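Local coordinates for protein aminotransferase (Bacillus subtilis, PDB 6L1O) that is a pyridoxal-phosphate-dependent aminotransferase from the operon responsible for biosynthesis of the dipeptide antibiotic bacilysin, at residues Phe74-Arg85 against Gln277-Pro288; Tyr298-Thr306 against Met317-Val326. All coordinates share one frame; numbering follows the deposited sequence.

Contact 1: residues Phe74-Arg85 against Gln277-Pro288; sequences FLKEAIAAFYKR and QQAASAALSGDP
Gly286 O, in the turn that follows the helix of segment 277-288, is gripped by Arg85 NH1 at 3.1 Å and by water 1; the arginine bond is bent, 138° at the hydrogen, and the carbonyl oxygen lies out of the guanidinium plane. Water 1 sits in that plane, accepts from Arg85 NH2 at 2.9 Å and donates also to Ala283 O, so direct and water-mediated bonds tie the guanidinium to carbonyls of the last turn. Pro288 comes against one face, its CB 4.1 Å from Arg85 NH2. Segments 74-85 and 277-285 run nearly parallel, crossing at 18° with axes 9.1 Å apart, and pack by knobs-into-holes, joining helices 73-87 and 274-285 of the class I aminotransferase fold. Leu284 is one knob, set among Leu75, Ala78, Ile79 and Phe82. Its two methyls divide the work: CD1 meets Ile79 CG1 at 3.5 Å, while CD2 stands over the centre of the Phe82 ring in a CH-pi contact, 3.8 Å from the centroid. With CG anti to the backbone N (chi1 -178°), the Phe82 ring is swung under this methyl. In return, Leu75 enters between Gln277, Ala280, Ser281 and Leu284, its CD1 3.9 Å from Ala280 CB. Further toward the N-termini, the Phe74 ring presents an edge to Gln278 N, 3.8 Å from CE1.

Contact 2: residues Tyr298-Thr306 against Met317-Val326; sequences YKERIDFFT and MEKPKGTFYV
Lys319 leaves its backbone with CG anti to the carbonyl carbon (chi1 -70°) and then runs fully extended, which carries NZ to Asp303 on the helix, the two side chains crossing at about a right angle; Lys299, bent at chi2 (56°), brings its own NZ to the same carboxylate oxygen. Asp303 OD1 thus takes two salt bridges, from Lys299 NZ at 2.7 Å on its syn lone pair and from Lys319 NZ at 2.9 Å through a weak hydrogen bond. The shared carboxylate probably offsets the repulsion between the two ammonium groups, and water 3 links Lys319 NZ to Asp303 O. The lysine chain also passes Thr306, whose OG1 lies 3.3 Å from Lys319 CE and donates back to Ile302 O. At the other end, Phe324 CB and CD2 lie over one face of the Tyr298 ring, CD2 3.6 Å from Tyr298 CE2, with the ring planes at 58°. Ile302 CD1 meets Pro320 CG at 3.7 Å, and Met317 SD makes an oblique Met-aromatic contact with Phe305, 3.7 Å from CE2. This packing lays the segment leading into strand 325-329 along helix 289-313, with Phe305 and Met317 reaching Ile368 of the adjacent strand 365-369 and Phe305 also touching Leu377 of helix 374-385.

In the fold
Contacts 1 and 2 follow one another along the chain: helix 274-285 of contact 1 is succeeded directly by helix 289-313, which carries the helical side of contact 2. In space they are separate, with centres 28 Å apart and nearest atoms about 12 Å apart. They lie at different distances from the cofactor. In contact 1 the side chain of Ala280 is about 4 Å from that of Phe237, probably a residue of the pyridoxal-phosphate site, and about 12 Å from the bound cofactor itself. Contact 2 comes closer: the Phe324 side chain is about 7 Å from the bound pyridoxal phosphate, and that of Thr323 lies about 4 Å from the side chain of Tyr209, a cofactor-binding residue.

Contact 1: residues Phe74-Arg85 against Gln277-Pro288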
loop_
_atom_site.group_PDB
_atom_site.type_symbol
_atom_site.label_atom_id
_atom_site.label_comp_id
_atom_site.label_asym_id
_atom_site.label_seq_id
_atom_site.Cartn_x
_atom_site.Cartn_y
_atom_site.Cartn_z
ATOM N N PHE B 74 -7.194 14.358 12.301
ATOM C CA PHE B 74 -7.436 13.884 13.670
ATOM C C PHE B 74 -6.421 12.774 14.050
ATOM O O PHE B 74 -6.055 12.655 15.167
ATOM C CB PHE B 74 -8.886 13.404 13.920
ATOM C CG PHE B 74 -9.286 12.132 13.162
ATOM C CD1 PHE B 74 -8.879 10.862 13.610
ATOM C CD2 PHE B 74 -10.127 12.191 12.046
ATOM C CE1 PHE B 74 -9.220 9.736 12.937
ATOM C CE2 PHE B 74 -10.488 11.055 11.346
ATOM C CZ PHE B 74 -10.042 9.819 11.803
ATOM N N LEU B 75 -5.988 11.995 13.081
ATOM C CA LEU B 75 -4.986 10.944 13.363
ATOM C C LEU B 75 -3.591 11.528 13.530
ATOM O O LEU B 75 -2.840 11.143 14.417
ATOM C CB LEU B 75 -5.017 9.861 12.257
ATOM C CG LEU B 75 -3.955 8.784 12.369
ATOM C CD1 LEU B 75 -3.958 8.203 13.778
ATOM C CD2 LEU B 75 -4.163 7.681 11.316
ATOM N N LYS B 76 -3.245 12.498 12.693
ATOM C CA LYS B 76 -1.944 13.149 12.807
ATOM C C LYS B 76 -1.814 13.905 14.146
ATOM O O LYS B 76 -0.766 13.936 14.755
ATOM C CB LYS B 76 -1.750 14.051 11.603
ATOM C CG LYS B 76 -1.665 13.279 10.284
ATOM C CD LYS B 76 -1.548 14.305 9.157
ATOM C CE LYS B 76 -1.173 13.648 7.882
ATOM N NZ LYS B 76 -1.198 14.668 6.819
ATOM N N GLU B 77 -2.903 14.495 14.603
ATOM C CA GLU B 77 -2.978 15.088 15.925
ATOM C C GLU B 77 -2.820 14.027 17.033
ATOM O O GLU B 77 -2.128 14.255 18.011
ATOM C CB GLU B 77 -4.282 15.883 16.097
ATOM C CG GLU B 77 -4.348 17.134 15.240
ATOM C CD GLU B 77 -5.748 17.512 14.702
ATOM O OE1 GLU B 77 -6.794 17.168 15.318
ATOM O OE2 GLU B 77 -5.834 18.176 13.631
ATOM N N ALA B 78 -3.434 12.863 16.872
ATOM C CA ALA B 78 -3.281 11.764 17.868
ATOM C C ALA B 78 -1.834 11.295 17.924
ATOM O O ALA B 78 -1.290 11.048 18.989
ATOM C CB ALA B 78 -4.209 10.605 17.558
ATOM N N ILE B 79 -1.188 11.242 16.763
ATOM C CA ILE B 79 0.206 10.878 16.685
ATOM C C ILE B 79 1.065 11.901 17.414
ATOM O O ILE B 79 1.917 11.537 18.256
ATOM C CB ILE B 79 0.642 10.706 15.219
ATOM C CG1 ILE B 79 -0.025 9.432 14.660
ATOM C CG2 ILE B 79 2.160 10.641 15.082
ATOM C CD1 ILE B 79 0.076 9.266 13.160
ATOM N N ALA B 80 0.807 13.182 17.185
ATOM C CA ALA B 80 1.621 14.207 17.886
ATOM C C ALA B 80 1.418 14.109 19.411
ATOM O O ALA B 80 2.387 14.192 20.167
ATOM C CB ALA B 80 1.338 15.606 17.353
ATOM N N ALA B 81 0.170 13.938 19.845
ATOM C CA ALA B 81 -0.168 13.847 21.267
ATOM C C ALA B 81 0.502 12.593 21.871
ATOM O O ALA B 81 1.044 12.636 22.951
ATOM C CB ALA B 81 -1.661 13.795 21.464
ATOM N N PHE B 82 0.557 11.530 21.099
ATOM C CA PHE B 82 1.171 10.292 21.545
ATOM C C PHE B 82 2.684 10.446 21.752
ATOM O O PHE B 82 3.237 10.016 22.788
ATOM C CB PHE B 82 0.881 9.189 20.527
ATOM C CG PHE B 82 1.432 7.853 20.900
ATOM C CD1 PHE B 82 0.729 7.019 21.772
ATOM C CD2 PHE B 82 2.630 7.396 20.355
ATOM C CE1 PHE B 82 1.214 5.770 22.097
ATOM C CE2 PHE B 82 3.122 6.102 20.682
ATOM C CZ PHE B 82 2.411 5.307 21.540
ATOM N N TYR B 83 3.359 11.073 20.805
ATOM C CA TYR B 83 4.793 11.253 20.909
ATOM C C TYR B 83 5.191 12.175 22.071
ATOM O O TYR B 83 6.251 12.026 22.655
ATOM C CB TYR B 83 5.409 11.745 19.580
ATOM C CG TYR B 83 6.128 10.597 18.922
ATOM C CD1 TYR B 83 7.505 10.515 18.950
ATOM C CD2 TYR B 83 5.425 9.546 18.356
ATOM C CE1 TYR B 83 8.176 9.471 18.381
ATOM C CE2 TYR B 83 6.105 8.448 17.792
ATOM C CZ TYR B 83 7.481 8.428 17.813
ATOM O OH TYR B 83 8.127 7.357 17.244
ATOM N N LYS B 84 4.320 13.107 22.380
ATOM C CA LYS B 84 4.521 13.993 23.510
ATOM C C LYS B 84 4.332 13.240 24.835
ATOM O O LYS B 84 5.206 13.321 25.702
ATOM C CB LYS B 84 3.566 15.164 23.443
ATOM C CG LYS B 84 3.937 16.330 24.358
ATOM C CD LYS B 84 5.425 16.714 24.152
ATOM C CE LYS B 84 5.713 18.193 24.414
ATOM N NZ LYS B 84 5.050 18.713 25.656
ATOM N N ARG B 85 3.265 12.453 24.944
ATOM C CA ARG B 85 2.937 11.710 26.163
ATOM C C ARG B 85 3.965 10.628 26.436
ATOM O O ARG B 85 4.381 10.446 27.576
ATOM C CB ARG B 85 1.547 11.095 26.046
ATOM C CG ARG B 85 1.061 10.316 27.276
ATOM C CD ARG B 85 -0.162 9.457 27.036
ATOM N NE ARG B 85 0.115 8.215 26.304
ATOM C CZ ARG B 85 -0.807 7.411 25.788
ATOM N NH1 ARG B 85 -2.111 7.650 25.933
ATOM N NH2 ARG B 85 -0.435 6.308 25.156
ATOM N N GLN B 277 -8.330 4.571 10.534
ATOM C CA GLN B 277 -7.696 5.733 11.135
ATOM C C GLN B 277 -8.251 6.040 12.509
ATOM O O GLN B 277 -7.516 6.419 13.402
ATOM C CB GLN B 277 -7.800 6.966 10.210
ATOM C CG GLN B 277 -7.139 6.728 8.837
ATOM C CD GLN B 277 -6.955 7.999 8.041
ATOM O OE1 GLN B 277 -6.370 8.985 8.531
ATOM N NE2 GLN B 277 -7.472 7.992 6.808
ATOM N N GLN B 278 -9.565 5.919 12.666
ATOM C CA GLN B 278 -10.194 6.148 13.929
ATOM C C GLN B 278 -9.767 5.078 14.945
ATOM O O GLN B 278 -9.535 5.378 16.080
ATOM C CB GLN B 278 -11.725 6.137 13.758
ATOM C CG GLN B 278 -12.484 6.394 15.019
ATOM C CD GLN B 278 -13.893 6.983 14.782
ATOM O OE1 GLN B 278 -14.101 7.761 13.862
ATOM N NE2 GLN B 278 -14.855 6.599 15.625
ATOM N N ALA B 279 -9.612 3.836 14.510
ATOM C CA ALA B 279 -9.088 2.803 15.423
ATOM C C ALA B 279 -7.671 3.122 15.840
ATOM O O ALA B 279 -7.281 2.929 17.008
ATOM C CB ALA B 279 -9.172 1.435 14.755
ATOM N N ALA B 280 -6.865 3.606 14.902
ATOM C CA ALA B 280 -5.483 3.956 15.196
ATOM C C ALA B 280 -5.419 5.087 16.214
ATOM O O ALA B 280 -4.602 5.089 17.160
ATOM C CB ALA B 280 -4.739 4.340 13.939
ATOM N N SER B 281 -6.348 6.019 16.092
ATOM C CA SER B 281 -6.392 7.127 16.982
ATOM C C SER B 281 -6.851 6.681 18.396
ATOM O O SER B 281 -6.354 7.200 19.379
ATOM C CB SER B 281 -7.323 8.214 16.414
ATOM O OG SER B 281 -7.510 9.147 17.407
ATOM N N ALA B 282 -7.742 5.698 18.460
ATOM C CA ALA B 282 -8.219 5.170 19.737
ATOM C C ALA B 282 -7.084 4.347 20.365
ATOM O O ALA B 282 -6.940 4.346 21.546
ATOM C CB ALA B 282 -9.465 4.330 19.571
ATOM N N ALA B 283 -6.238 3.712 19.534
ATOM C CA ALA B 283 -5.055 3.020 20.056
ATOM C C ALA B 283 -4.091 3.954 20.741
ATOM O O ALA B 283 -3.681 3.741 21.878
ATOM C CB ALA B 283 -4.374 2.190 18.979
ATOM N N LEU B 284 -3.800 5.061 20.082
ATOM C CA LEU B 284 -2.831 5.985 20.557
ATOM C C LEU B 284 -3.339 6.743 21.784
ATOM O O LEU B 284 -2.571 7.090 22.677
ATOM C CB LEU B 284 -2.488 7.007 19.472
ATOM C CG LEU B 284 -1.844 6.460 18.198
ATOM C CD1 LEU B 284 -1.639 7.585 17.177
ATOM C CD2 LEU B 284 -0.563 5.706 18.546
ATOM N N SER B 285 -4.615 7.086 21.785
ATOM C CA SER B 285 -5.166 7.884 22.855
ATOM C C SER B 285 -5.605 7.000 24.023
ATOM O O SER B 285 -5.977 7.491 25.097
ATOM C CB SER B 285 -6.350 8.726 22.373
ATOM O OG SER B 285 -7.437 7.899 21.955
ATOM N N GLY B 286 -5.552 5.702 23.846
ATOM C CA GLY B 286 -5.979 4.795 24.894
ATOM C C GLY B 286 -5.067 4.669 26.105
ATOM O O GLY B 286 -4.000 5.235 26.182
ATOM N N ASP B 287 -5.563 3.938 27.102
ATOM C CA ASP B 287 -4.886 3.792 28.413
ATOM C C ASP B 287 -3.542 3.056 28.167
ATOM O O ASP B 287 -3.543 1.916 27.718
ATOM C CB ASP B 287 -5.812 2.978 29.332
ATOM C CG ASP B 287 -5.285 2.799 30.753
ATOM O OD1 ASP B 287 -4.086 3.111 31.003
ATOM O OD2 ASP B 287 -6.134 2.385 31.627
ATOM N N PRO B 288 -2.423 3.696 28.475
ATOM C CA PRO B 288 -1.125 3.003 28.254
ATOM C C PRO B 288 -0.911 1.784 29.158
ATOM O O PRO B 288 -0.082 0.952 28.849
ATOM C CB PRO B 288 -0.084 4.094 28.531
ATOM C CG PRO B 288 -0.757 5.021 29.464
ATOM C CD PRO B 288 -2.220 5.017 29.098
HETATM O O HOH W 1 -1.799 4.005 24.146
HETATM O O HOH W 2 -4.127 9.712 27.050
#

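Contact 2: residues Tyr298-Thr306 against Met317-Val326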
loop_
_atom_site.group_PDB
_atom_site.type_symbol
_atom_site.label_atom_id
_atom_site.label_comp_id
_atom_site.label_asym_id
_atom_site.label_seq_id
_atom_site.Cartn_x
_atom_site.Cartn_y
_atom_site.Cartn_z
ATOM N N TYR B 298 4.972 -10.491 28.046
ATOM C CA TYR B 298 6.187 -10.926 27.346
ATOM C C TYR B 298 7.322 -11.186 28.316
ATOM O O TYR B 298 8.036 -12.201 28.159
ATOM C CB TYR B 298 6.570 -9.893 26.260
ATOM C CG TYR B 298 5.605 -9.894 25.100
ATOM C CD1 TYR B 298 5.070 -11.075 24.604
ATOM C CD2 TYR B 298 5.205 -8.699 24.491
ATOM C CE1 TYR B 298 4.215 -11.077 23.535
ATOM C CE2 TYR B 298 4.349 -8.687 23.437
ATOM C CZ TYR B 298 3.846 -9.857 22.947
ATOM O OH TYR B 298 3.010 -9.863 21.849
ATOM N N LYS B 299 7.503 -10.305 29.309
ATOM C CA LYS B 299 8.563 -10.474 30.290
ATOM C C LYS B 299 8.398 -11.797 31.094
ATOM O O LYS B 299 9.359 -12.499 31.351
ATOM C CB LYS B 299 8.635 -9.250 31.222
ATOM C CG LYS B 299 9.685 -9.299 32.336
ATOM C CD LYS B 299 11.083 -9.544 31.789
ATOM C CE LYS B 299 12.145 -9.526 32.910
ATOM N NZ LYS B 299 13.337 -10.327 32.536
ATOM N N GLU B 300 7.168 -12.128 31.448
ATOM C CA GLU B 300 6.909 -13.381 32.127
ATOM C C GLU B 300 7.256 -14.580 31.256
ATOM O O GLU B 300 7.796 -15.570 31.737
ATOM C CB GLU B 300 5.464 -13.441 32.554
ATOM C CG GLU B 300 4.944 -14.765 33.075
ATOM C CD GLU B 300 5.633 -15.248 34.328
ATOM O OE1 GLU B 300 6.100 -14.394 35.135
ATOM O OE2 GLU B 300 5.695 -16.502 34.514
ATOM N N ARG B 301 6.925 -14.523 29.980
ATOM C CA ARG B 301 7.203 -15.624 29.061
ATOM C C ARG B 301 8.704 -15.776 28.924
ATOM O O ARG B 301 9.206 -16.867 28.960
ATOM C CB ARG B 301 6.556 -15.392 27.679
ATOM C CG ARG B 301 5.056 -15.564 27.696
ATOM C CD ARG B 301 4.445 -15.176 26.371
ATOM N NE ARG B 301 2.981 -15.313 26.394
ATOM C CZ ARG B 301 2.193 -15.045 25.369
ATOM N NH1 ARG B 301 2.708 -14.678 24.183
ATOM N NH2 ARG B 301 0.915 -15.235 25.483
ATOM N N ILE B 302 9.409 -14.654 28.783
ATOM C CA ILE B 302 10.854 -14.633 28.697
ATOM C C ILE B 302 11.500 -15.264 29.929
ATOM O O ILE B 302 12.367 -16.149 29.805
ATOM C CB ILE B 302 11.379 -13.206 28.517
ATOM C CG1 ILE B 302 11.097 -12.745 27.083
ATOM C CG2 ILE B 302 12.874 -13.128 28.833
ATOM C CD1 ILE B 302 11.244 -11.234 26.931
ATOM N N ASP B 303 11.051 -14.852 31.097
ATOM C CA ASP B 303 11.558 -15.412 32.346
ATOM C C ASP B 303 11.255 -16.905 32.490
ATOM O O ASP B 303 12.167 -17.697 32.808
ATOM C CB ASP B 303 11.022 -14.635 33.525
ATOM C CG ASP B 303 11.607 -13.236 33.621
ATOM O OD1 ASP B 303 12.434 -12.833 32.767
ATOM O OD2 ASP B 303 11.231 -12.511 34.556
ATOM N N PHE B 304 10.005 -17.279 32.267
ATOM C CA PHE B 304 9.589 -18.692 32.240
ATOM C C PHE B 304 10.411 -19.569 31.284
ATOM O O PHE B 304 10.907 -20.654 31.677
ATOM C CB PHE B 304 8.135 -18.791 31.858
ATOM C CG PHE B 304 7.632 -20.202 31.678
ATOM C CD1 PHE B 304 7.369 -21.013 32.793
ATOM C CD2 PHE B 304 7.432 -20.726 30.412
ATOM C CE1 PHE B 304 6.877 -22.308 32.622
ATOM C CE2 PHE B 304 6.974 -22.015 30.228
ATOM C CZ PHE B 304 6.687 -22.802 31.354
ATOM N N PHE B 305 10.496 -19.123 30.028
ATOM C CA PHE B 305 11.157 -19.835 28.979
ATOM C C PHE B 305 12.662 -19.974 29.187
ATOM O O PHE B 305 13.235 -21.050 28.988
ATOM C CB PHE B 305 10.940 -19.108 27.627
ATOM C CG PHE B 305 11.550 -19.810 26.442
ATOM C CD1 PHE B 305 10.934 -20.952 25.883
ATOM C CD2 PHE B 305 12.721 -19.350 25.891
ATOM C CE1 PHE B 305 11.498 -21.600 24.794
ATOM C CE2 PHE B 305 13.303 -20.000 24.817
ATOM C CZ PHE B 305 12.696 -21.100 24.256
ATOM N N THR B 306 13.332 -18.900 29.492
ATOM C CA THR B 306 14.801 -18.970 29.642
ATOM C C THR B 306 15.178 -19.828 30.900
ATOM O O THR B 306 16.177 -20.583 30.920
ATOM C CB THR B 306 15.460 -17.596 29.700
ATOM O OG1 THR B 306 14.864 -16.796 30.711
ATOM C CG2 THR B 306 15.337 -16.857 28.325
ATOM N N MET B 317 20.672 -18.774 28.042
ATOM C CA MET B 317 20.320 -17.683 27.096
ATOM C C MET B 317 20.360 -16.385 27.860
ATOM O O MET B 317 19.908 -16.316 28.988
ATOM C CB MET B 317 18.908 -17.872 26.522
ATOM C CG MET B 317 18.685 -19.150 25.748
ATOM S SD MET B 317 16.919 -19.492 25.478
ATOM C CE MET B 317 16.991 -20.970 24.504
ATOM N N GLU B 318 20.895 -15.350 27.241
ATOM C CA GLU B 318 20.829 -14.013 27.790
ATOM C C GLU B 318 19.390 -13.541 27.682
ATOM O O GLU B 318 18.740 -13.819 26.705
ATOM C CB GLU B 318 21.734 -13.048 26.997
ATOM C CG GLU B 318 22.292 -11.913 27.832
ATOM C CD GLU B 318 23.428 -12.401 28.714
ATOM O OE1 GLU B 318 24.432 -12.902 28.158
ATOM O OE2 GLU B 318 23.316 -12.304 29.945
ATOM N N LYS B 319 18.881 -12.889 28.721
ATOM C CA LYS B 319 17.549 -12.302 28.652
ATOM C C LYS B 319 17.633 -11.005 27.823
ATOM O O LYS B 319 18.507 -10.175 28.060
ATOM C CB LYS B 319 16.976 -12.034 30.029
ATOM C CG LYS B 319 16.620 -13.319 30.808
ATOM C CD LYS B 319 15.741 -13.001 31.987
ATOM C CE LYS B 319 15.528 -14.277 32.789
ATOM N NZ LYS B 319 14.786 -13.993 34.037
ATOM N N PRO B 320 16.743 -10.849 26.837
ATOM C CA PRO B 320 16.763 -9.621 26.034
ATOM C C PRO B 320 16.493 -8.374 26.845
ATOM O O PRO B 320 15.706 -8.415 27.794
ATOM C CB PRO B 320 15.612 -9.860 25.030
ATOM C CG PRO B 320 14.732 -10.868 25.710
ATOM C CD PRO B 320 15.691 -11.766 26.372
ATOM N N LYS B 321 17.087 -7.254 26.438
ATOM C CA LYS B 321 16.736 -5.980 27.042
ATOM C C LYS B 321 15.418 -5.408 26.517
ATOM O O LYS B 321 14.721 -4.642 27.218
ATOM C CB LYS B 321 17.838 -4.951 26.840
ATOM C CG LYS B 321 19.060 -5.170 27.722
ATOM C CD LYS B 321 18.667 -5.267 29.183
ATOM C CE LYS B 321 19.901 -5.373 30.075
ATOM N NZ LYS B 321 20.508 -6.713 29.922
ATOM N N GLY B 322 15.044 -5.806 25.334
ATOM C CA GLY B 322 13.787 -5.318 24.717
ATOM C C GLY B 322 13.337 -6.275 23.655
ATOM O O GLY B 322 14.033 -7.245 23.367
ATOM N N THR B 323 12.183 -5.994 23.050
ATOM C CA THR B 323 11.483 -6.899 22.115
ATOM C C THR B 323 10.977 -8.208 22.767
ATOM O O THR B 323 11.285 -8.491 23.895
ATOM C CB THR B 323 12.330 -7.308 20.901
ATOM O OG1 THR B 323 13.110 -8.482 21.192
ATOM C CG2 THR B 323 13.204 -6.169 20.397
ATOM N N PHE B 324 10.279 -9.034 21.998
ATOM C CA PHE B 324 9.841 -10.332 22.470
ATOM C C PHE B 324 10.644 -11.466 21.886
ATOM O O PHE B 324 10.145 -12.572 21.787
ATOM C CB PHE B 324 8.354 -10.579 22.293
ATOM C CG PHE B 324 7.781 -10.186 20.946
ATOM C CD1 PHE B 324 8.249 -10.749 19.751
ATOM C CD2 PHE B 324 6.792 -9.235 20.879
ATOM C CE1 PHE B 324 7.691 -10.423 18.528
ATOM C CE2 PHE B 324 6.209 -8.909 19.650
ATOM C CZ PHE B 324 6.667 -9.512 18.480
ATOM N N TYR B 325 11.881 -11.174 21.502
ATOM C CA TYR B 325 12.766 -12.172 20.906
ATOM C C TYR B 325 13.873 -12.580 21.899
ATOM O O TYR B 325 14.377 -11.735 22.639
ATOM C CB TYR B 325 13.430 -11.618 19.634
ATOM C CG TYR B 325 12.479 -11.237 18.582
ATOM C CD1 TYR B 325 11.651 -12.186 17.978
ATOM C CD2 TYR B 325 12.383 -9.916 18.143
ATOM C CE1 TYR B 325 10.731 -11.829 17.019
ATOM C CE2 TYR B 325 11.462 -9.571 17.154
ATOM C CZ TYR B 325 10.661 -10.507 16.593
ATOM O OH TYR B 325 9.730 -10.176 15.621
ATOM N N VAL B 326 14.208 -13.860 21.905
ATOM C CA VAL B 326 15.393 -14.357 22.615
ATOM C C VAL B 326 16.419 -14.749 21.552
ATOM O O VAL B 326 16.112 -15.466 20.627
ATOM C CB VAL B 326 15.051 -15.569 23.520
ATOM C CG1 VAL B 326 16.313 -16.127 24.244
ATOM C CG2 VAL B 326 13.976 -15.193 24.536
HETATM O O HOH W 3 14.146 -16.672 34.223
HETATM O O HOH W 4 18.422 -19.787 29.325
#